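Periplasmic protein (Legionella pneumophila subsp. pneumophila, PDB 4FGO) binds calcium and is probably a periplasmic cysteine proteinase of the bacterial transglutaminase-like family. Local coordinates at residues G66-Y71 with G83-D88; D88-K93 with A120-S125. All blocks are in the same frame, centred on the assembly; numbering follows the deposited sequence.

Contact 1. Residues G66-Y71 with G83-D88; sequences GASDDY and GGDCED. With CA (calcium ion), chain B.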
ATOM      1  N   GLY A  66       7.070 -18.041  -5.326  1.00 67.65           N
ATOM      2  CA  GLY A  66       7.288 -17.287  -6.543  1.00 64.90           C
ATOM      3  C   GLY A  66       6.469 -16.013  -6.524  1.00 65.80           C
ATOM      4  O   GLY A  66       6.343 -15.322  -7.539  1.00 62.68           O
ATOM      5  N   ALA A  67       5.915 -15.691  -5.359  1.00 64.12           N
ATOM      6  CA  ALA A  67       5.107 -14.488  -5.221  1.00 62.66           C
ATOM      7  C   ALA A  67       5.219 -13.884  -3.826  1.00 58.36           C
ATOM      8  O   ALA A  67       6.299 -13.524  -3.366  1.00 61.98           O
ATOM      9  CB  ALA A  67       3.647 -14.786  -5.562  1.00 60.35           C
ATOM     10  N   SER A  68       4.080 -13.762  -3.165  1.00 51.93           N
ATOM     11  CA  SER A  68       4.022 -13.217  -1.827  1.00 50.92           C
ATOM     12  C   SER A  68       4.435 -14.288  -0.820  1.00 49.39           C
ATOM     13  O   SER A  68       4.266 -15.474  -1.085  1.00 48.21           O
ATOM     14  CB  SER A  68       2.588 -12.779  -1.551  1.00 51.07           C
ATOM     15  OG  SER A  68       2.080 -12.036  -2.651  1.00 57.66           O
ATOM     16  N   ASP A  69       4.993 -13.880   0.319  1.00 46.66           N
ATOM     17  CA  ASP A  69       5.150 -14.809   1.438  1.00 48.58           C
ATOM     18  C   ASP A  69       3.931 -14.635   2.354  1.00 47.68           C
ATOM     19  O   ASP A  69       2.931 -14.016   1.974  1.00 44.53           O
ATOM     20  CB  ASP A  69       6.470 -14.580   2.197  1.00 51.11           C
ATOM     21  CG  ASP A  69       6.561 -13.192   2.805  1.00 53.65           C
ATOM     22  OD1 ASP A  69       5.522 -12.538   2.891  1.00 44.72           O
ATOM     23  OD2 ASP A  69       7.646 -12.757   3.226  1.00 49.35           O
ATOM     24  N   ASP A  70       4.031 -15.125   3.579  1.00 48.04           N
ATOM     25  CA  ASP A  70       2.905 -15.018   4.504  1.00 56.05           C
ATOM     26  C   ASP A  70       3.043 -13.888   5.550  1.00 53.94           C
ATOM     27  O   ASP A  70       2.361 -13.878   6.580  1.00 55.80           O
ATOM     28  CB  ASP A  70       2.668 -16.377   5.152  1.00 59.59           C
ATOM     29  CG  ASP A  70       2.257 -17.435   4.119  1.00 65.31           C
ATOM     30  OD1 ASP A  70       2.736 -18.589   4.199  1.00 59.03           O
ATOM     31  OD2 ASP A  70       1.461 -17.093   3.209  1.00 70.06           O
ATOM     32  N   TYR A  71       3.922 -12.932   5.270  1.00 44.12           N
ATOM     33  CA  TYR A  71       4.317 -11.955   6.279  1.00 45.20           C
ATOM     34  C   TYR A  71       4.188 -10.502   5.839  1.00 46.11           C
ATOM     35  O   TYR A  71       5.017 -10.005   5.119  1.00 49.43           O
ATOM     36  CB  TYR A  71       5.767 -12.206   6.658  1.00 50.70           C
ATOM     37  CG  TYR A  71       6.359 -11.209   7.629  1.00 50.67           C
ATOM     38  CD1 TYR A  71       7.240 -10.216   7.192  1.00 46.71           C
ATOM     39  CD2 TYR A  71       6.076 -11.281   8.986  1.00 47.83           C
ATOM     40  CE1 TYR A  71       7.805  -9.320   8.083  1.00 48.03           C
ATOM     41  CE2 TYR A  71       6.637 -10.391   9.885  1.00 51.33           C
ATOM     42  CZ  TYR A  71       7.501  -9.413   9.431  1.00 55.62           C
ATOM     43  OH  TYR A  71       8.057  -8.531  10.330  1.00 58.73           O
ATOM     44  N   GLY A  83      12.613  -2.650   0.511  1.00 49.54           N
ATOM     45  CA  GLY A  83      11.616  -3.221  -0.381  1.00 56.91           C
ATOM     46  C   GLY A  83      10.806  -4.375   0.202  1.00 56.01           C
ATOM     47  O   GLY A  83      10.778  -4.549   1.418  1.00 58.32           O
ATOM     48  N   GLY A  84      10.158  -5.158  -0.667  1.00 52.36           N
ATOM     49  CA  GLY A  84       9.272  -6.249  -0.262  1.00 52.85           C
ATOM     50  C   GLY A  84       8.486  -6.870  -1.418  1.00 50.70           C
ATOM     51  O   GLY A  84       8.841  -6.667  -2.580  1.00 52.72           O
ATOM     52  N   ASP A  85       7.425  -7.624  -1.120  1.00 49.41           N
ATOM     53  CA  ASP A  85       6.606  -8.227  -2.183  1.00 46.71           C
ATOM     54  C   ASP A  85       5.308  -7.447  -2.436  1.00 43.99           C
ATOM     55  O   ASP A  85       5.087  -6.381  -1.839  1.00 39.75           O
ATOM     56  CB  ASP A  85       6.367  -9.737  -1.974  1.00 46.43           C
ATOM     57  CG  ASP A  85       5.581 -10.047  -0.721  1.00 42.42           C
ATOM     58  OD1 ASP A  85       4.661  -9.269  -0.371  1.00 44.21           O
ATOM     59  OD2 ASP A  85       5.895 -11.067  -0.075  1.00 46.82           O
ATOM     60  N   CYS A  86       4.462  -7.937  -3.338  1.00 42.98           N
ATOM     61  CA  CYS A  86       3.316  -7.123  -3.751  1.00 40.53           C
ATOM     62  C   CYS A  86       2.399  -6.734  -2.587  1.00 36.88           C
ATOM     63  O   CYS A  86       1.852  -5.632  -2.576  1.00 36.16           O
ATOM     64  CB  CYS A  86       2.515  -7.791  -4.870  1.00 42.61           C
ATOM     65  SG  CYS A  86       1.792  -9.384  -4.361  1.00 55.37           S
ATOM     66  N   GLU A  87       2.224  -7.623  -1.605  1.00 36.26           N
ATOM     67  CA  GLU A  87       1.449  -7.239  -0.425  1.00 35.23           C
ATOM     68  C   GLU A  87       2.174  -6.121   0.321  1.00 34.41           C
ATOM     69  O   GLU A  87       1.563  -5.144   0.736  1.00 35.76           O
ATOM     70  CB  GLU A  87       1.240  -8.416   0.527  1.00 41.44           C
ATOM     71  CG  GLU A  87       1.204  -9.752  -0.153  1.00 44.54           C
ATOM     72  CD  GLU A  87       1.214 -10.918   0.832  1.00 55.36           C
ATOM     73  OE1 GLU A  87       2.267 -11.163   1.501  1.00 55.30           O
ATOM     74  OE2 GLU A  87       0.168 -11.604   0.892  1.00 51.76           O
ATOM     75  N   ASP A  88       3.480  -6.271   0.495  1.00 34.85           N
ATOM     76  CA  ASP A  88       4.247  -5.281   1.232  1.00 40.17           C
ATOM     77  C   ASP A  88       4.217  -3.905   0.565  1.00 38.10           C
ATOM     78  O   ASP A  88       4.132  -2.882   1.248  1.00 40.77           O
ATOM     79  CB  ASP A  88       5.687  -5.733   1.366  1.00 41.83           C
ATOM     80  CG  ASP A  88       5.800  -7.079   1.995  1.00 43.21           C
ATOM     81  OD1 ASP A  88       5.054  -7.339   2.982  1.00 38.77           O
ATOM     82  OD2 ASP A  88       6.631  -7.878   1.496  1.00 40.09           O
TER
HETATM   83 CA    CA B 301       5.099 -10.011   2.413  1.00 54.01          CA
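Asp85 OD2 is gripped twice: it binds the calcium ion at 2.8 Å and accepts the backbone Asp69 N at 3.0 Å, a fairly straight bond (161°) that reaches the oxygen from above the carboxylate plane. Asp69 supplies a neighbouring ligand, its OD1 lying 2.6 Å from the calcium, and the two carboxylates stand nearly perpendicular, with planes 81° apart. In both acids CG sits between the backbone N and the carbonyl carbon (chi1 61° in Asp69), which brings both carboxylates in to the same ion. Asp69 OD1 also accepts Tyr71 N at 2.9 Å, closing an Asx turn that brings the carbonyl Tyr71 O to 2.7 Å from the metal. From 83-88, Asp88 binds through both oxygens, OD1 at 2.7 Å and OD2 at 2.8 Å from the calcium. Asp88 OD2 also takes Asp85 N, while Asp85 OD1 receives weak bonds from Glu87 N and Asp88 N. Glu87, also part of the calcium site, lays its carboxylate against Ser68 CB and keeps OE1 3.2 Å from the calcium, a long approach rather than a close bond. The cation probably offsets repulsion among these acidic oxygens. Such geometry is that of a calcium site built from an Asx turn and a capping box at a helix N-terminus.

Contact 2. Residues D88-K93 with A120-S125; sequences DFAIIK and AHMVLS. With CA (calcium ion), chain B.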
ATOM      1  N   ASP A  88       3.480  -6.271   0.495  1.00 34.85           N
ATOM      2  CA  ASP A  88       4.247  -5.281   1.232  1.00 40.17           C
ATOM      3  C   ASP A  88       4.217  -3.905   0.565  1.00 38.10           C
ATOM      4  O   ASP A  88       4.132  -2.882   1.248  1.00 40.77           O
ATOM      5  CB  ASP A  88       5.687  -5.733   1.366  1.00 41.83           C
ATOM      6  CG  ASP A  88       5.800  -7.079   1.995  1.00 43.21           C
ATOM      7  OD1 ASP A  88       5.054  -7.339   2.982  1.00 38.77           O
ATOM      8  OD2 ASP A  88       6.631  -7.878   1.496  1.00 40.09           O
ATOM      9  N   PHE A  89       4.276  -3.892  -0.764  1.00 41.00           N
ATOM     10  CA  PHE A  89       4.150  -2.657  -1.538  1.00 47.28           C
ATOM     11  C   PHE A  89       2.820  -1.959  -1.255  1.00 43.83           C
ATOM     12  O   PHE A  89       2.795  -0.764  -0.973  1.00 36.72           O
ATOM     13  CB  PHE A  89       4.274  -2.932  -3.043  1.00 43.55           C
ATOM     14  CG  PHE A  89       5.683  -2.927  -3.555  1.00 42.89           C
ATOM     15  CD1 PHE A  89       6.627  -3.832  -3.077  1.00 40.76           C
ATOM     16  CD2 PHE A  89       6.071  -2.016  -4.538  1.00 46.21           C
ATOM     17  CE1 PHE A  89       7.925  -3.818  -3.559  1.00 47.59           C
ATOM     18  CE2 PHE A  89       7.363  -2.010  -5.033  1.00 45.96           C
ATOM     19  CZ  PHE A  89       8.296  -2.905  -4.547  1.00 44.38           C
ATOM     20  N   ALA A  90       1.721  -2.711  -1.330  1.00 37.61           N
ATOM     21  CA  ALA A  90       0.397  -2.144  -1.089  1.00 36.55           C
ATOM     22  C   ALA A  90       0.295  -1.572   0.325  1.00 40.03           C
ATOM     23  O   ALA A  90      -0.371  -0.552   0.544  1.00 38.49           O
ATOM     24  CB  ALA A  90      -0.696  -3.186  -1.320  1.00 34.55           C
ATOM     25  N   ILE A  91       0.953  -2.234   1.275  1.00 39.01           N
ATOM     26  CA  ILE A  91       0.913  -1.819   2.670  1.00 36.85           C
ATOM     27  C   ILE A  91       1.570  -0.446   2.930  1.00 38.00           C
ATOM     28  O   ILE A  91       0.956   0.426   3.540  1.00 40.89           O
ATOM     29  CB  ILE A  91       1.492  -2.910   3.605  1.00 36.88           C
ATOM     30  CG1 ILE A  91       0.449  -4.006   3.819  1.00 33.25           C
ATOM     31  CG2 ILE A  91       1.893  -2.317   4.952  1.00 40.12           C
ATOM     32  CD1 ILE A  91       1.021  -5.281   4.354  1.00 33.32           C
ATOM     33  N   ILE A  92       2.801  -0.248   2.477  1.00 34.35           N
ATOM     34  CA  ILE A  92       3.473   1.025   2.758  1.00 39.06           C
ATOM     35  C   ILE A  92       2.824   2.174   1.974  1.00 41.03           C
ATOM     36  O   ILE A  92       2.722   3.297   2.471  1.00 42.95           O
ATOM     37  CB  ILE A  92       4.996   0.968   2.521  1.00 46.54           C
ATOM     38  CG1 ILE A  92       5.656   2.264   3.017  1.00 45.23           C
ATOM     39  CG2 ILE A  92       5.319   0.675   1.051  1.00 46.71           C
ATOM     40  CD1 ILE A  92       7.113   2.144   3.347  1.00 47.69           C
ATOM     41  N   LYS A  93       2.354   1.887   0.765  1.00 42.51           N
ATOM     42  CA  LYS A  93       1.630   2.899   0.000  1.00 43.52           C
ATOM     43  C   LYS A  93       0.394   3.316   0.780  1.00 41.91           C
ATOM     44  O   LYS A  93       0.098   4.506   0.879  1.00 41.25           O
ATOM     45  CB  LYS A  93       1.229   2.391  -1.387  1.00 40.98           C
ATOM     46  CG  LYS A  93       2.395   2.042  -2.283  1.00 39.69           C
ATOM     47  CD  LYS A  93       1.922   1.617  -3.655  1.00 36.67           C
ATOM     48  CE  LYS A  93       3.084   1.172  -4.517  1.00 38.11           C
ATOM     49  NZ  LYS A  93       2.652   0.709  -5.864  1.00 40.69           N
ATOM     50  N   ALA A 120      -2.181 -15.210  -7.609  1.00 52.15           N
ATOM     51  CA  ALA A 120      -2.728 -14.181  -6.728  1.00 48.97           C
ATOM     52  C   ALA A 120      -1.833 -12.940  -6.709  1.00 46.48           C
ATOM     53  O   ALA A 120      -0.601 -13.042  -6.738  1.00 45.82           O
ATOM     54  CB  ALA A 120      -2.906 -14.731  -5.329  1.00 42.53           C
ATOM     55  N   HIS A 121      -2.455 -11.769  -6.650  1.00 40.22           N
ATOM     56  CA  HIS A 121      -1.716 -10.518  -6.703  1.00 38.48           C
ATOM     57  C   HIS A 121      -2.413  -9.445  -5.888  1.00 43.20           C
ATOM     58  O   HIS A 121      -3.612  -9.207  -6.041  1.00 48.03           O
ATOM     59  CB  HIS A 121      -1.583 -10.031  -8.146  1.00 40.09           C
ATOM     60  CG  HIS A 121      -0.733  -8.815  -8.311  1.00 39.45           C
ATOM     61  ND1 HIS A 121       0.635  -8.810  -8.031  1.00 46.11           N
ATOM     62  CD2 HIS A 121      -1.013  -7.566  -8.751  1.00 37.44           C
ATOM     63  CE1 HIS A 121       1.123  -7.616  -8.284  1.00 41.17           C
ATOM     64  NE2 HIS A 121       0.157  -6.841  -8.728  1.00 38.69           N
HETATM   65  N   MSE A 122      -1.646  -8.771  -5.045  1.00 37.72           N
HETATM   66  CA  MSE A 122      -2.200  -7.733  -4.207  1.00 34.65           C
HETATM   67  C   MSE A 122      -1.946  -6.316  -4.711  1.00 30.02           C
HETATM   68  O   MSE A 122      -0.843  -5.994  -5.114  1.00 38.27           O
HETATM   69  CB  MSE A 122      -1.618  -7.808  -2.822  1.00 32.16           C
HETATM   70  CG  MSE A 122      -2.487  -7.042  -1.922  1.00 35.67           C
HETATM   71 SE   MSE A 122      -3.578  -8.307  -0.889  1.00 59.07          SE
HETATM   72  CE  MSE A 122      -2.341  -7.955   0.562  1.00 31.64           C
ATOM     73  N   VAL A 123      -2.969  -5.477  -4.627  1.00 28.86           N
ATOM     74  CA  VAL A 123      -2.853  -4.085  -5.032  1.00 28.25           C
ATOM     75  C   VAL A 123      -3.457  -3.180  -3.963  1.00 30.56           C
ATOM     76  O   VAL A 123      -4.054  -3.655  -2.977  1.00 28.96           O
ATOM     77  CB  VAL A 123      -3.562  -3.830  -6.377  1.00 31.32           C
ATOM     78  CG1 VAL A 123      -2.936  -4.660  -7.470  1.00 35.78           C
ATOM     79  CG2 VAL A 123      -5.046  -4.117  -6.256  1.00 27.56           C
ATOM     80  N   LEU A 124      -3.269  -1.877  -4.150  1.00 30.12           N
ATOM     81  CA  LEU A 124      -3.961  -0.891  -3.339  1.00 28.68           C
ATOM     82  C   LEU A 124      -5.071  -0.278  -4.170  1.00 27.88           C
ATOM     83  O   LEU A 124      -4.836   0.187  -5.280  1.00 35.10           O
ATOM     84  CB  LEU A 124      -2.985   0.178  -2.854  1.00 29.27           C
ATOM     85  CG  LEU A 124      -3.592   1.266  -1.964  1.00 35.33           C
ATOM     86  CD1 LEU A 124      -4.236   0.640  -0.737  1.00 35.34           C
ATOM     87  CD2 LEU A 124      -2.542   2.297  -1.569  1.00 35.38           C
ATOM     88  N   SER A 125      -6.286  -0.291  -3.638  1.00 31.90           N
ATOM     89  CA  SER A 125      -7.416   0.317  -4.328  1.00 27.76           C
ATOM     90  C   SER A 125      -7.779   1.635  -3.660  1.00 30.09           C
ATOM     91  O   SER A 125      -7.938   1.691  -2.436  1.00 29.14           O
ATOM     92  CB  SER A 125      -8.637  -0.615  -4.296  1.00 27.79           C
ATOM     93  OG  SER A 125      -8.328  -1.865  -4.892  1.00 28.98           O
TER
HETATM   94 CA    CA B 301       5.099 -10.011   2.413  1.00 54.01          CA
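Ala90 and Lys93, one turn apart on helix 86-99, meet Met122 and Leu124, two residues apart on strand 119-126. Ala90 points its methyl at the strand: Ala90 CB lies over the backbone, 3.8 Å from Val123 O, and is flanked by the side chains of Met122 and Leu124, either side of Val123 in sequence. On one side Ala90 CB is 4.3 Å from the CG of selenomethionine Met122; on the other it is 4.3 Å from Leu124 CB. At the next turn Leu124 CD2 reaches Lys93 CB at 3.8 Å. Leu124 has its CG anti to the backbone N (chi1 -179°), which carries the isobutyl group out toward the helix. Beyond CG the lysine chain is extended and leads away from the strand, so only its aliphatic base serves this contact.

The axes of segments 88-93 and 120-125 approach to 7.1 Å and run 14° from parallel, and the backbones come nearest at the alanine, with Ala90 CA 5.1 Å from Leu124 CA. This packing of a helix on an antiparallel sheet is consistent with a papain-like or transglutaminase-like fold. Outside this layer, strand 107-114 supports Met122 through Ile109, and Val123 pairs with Thr110 by backbone bonds. On the far side of the helix Ile92 packs on Phe78 of helix 75-81, and the side chain of Asp88 leaves the helix on the side away from the strand. With no hydrogen bond across it, every touching residue buried and Lys93 NZ hydrogen-bonded elsewhere, to Asn51 and Asn55, the junction rests on apolar packing.

Helix 86-99 serves both contacts, and Asp88 belongs to each: its carboxylate ends in the calcium site of contact 1, while its backbone lies in the first turn of the helix, whose following turn faces the sheet in contact 2. The centres lie about 9 Å apart, and the two groups touch directly, with Glu87 CB 3.6 Å from Met122 CE and Cys86 CB 3.7 Å from His121 CE1. Cys86 at the helix start thus faces His121 on the strand, whose NE2 is hydrogen-bonded to Asp138 OD1, a layout consistent with a Cys-His-Asp triad. The calcium lies 7.6 Å from Cys86 SG, so the ion and the sheet packing may both help to place the probable nucleophile.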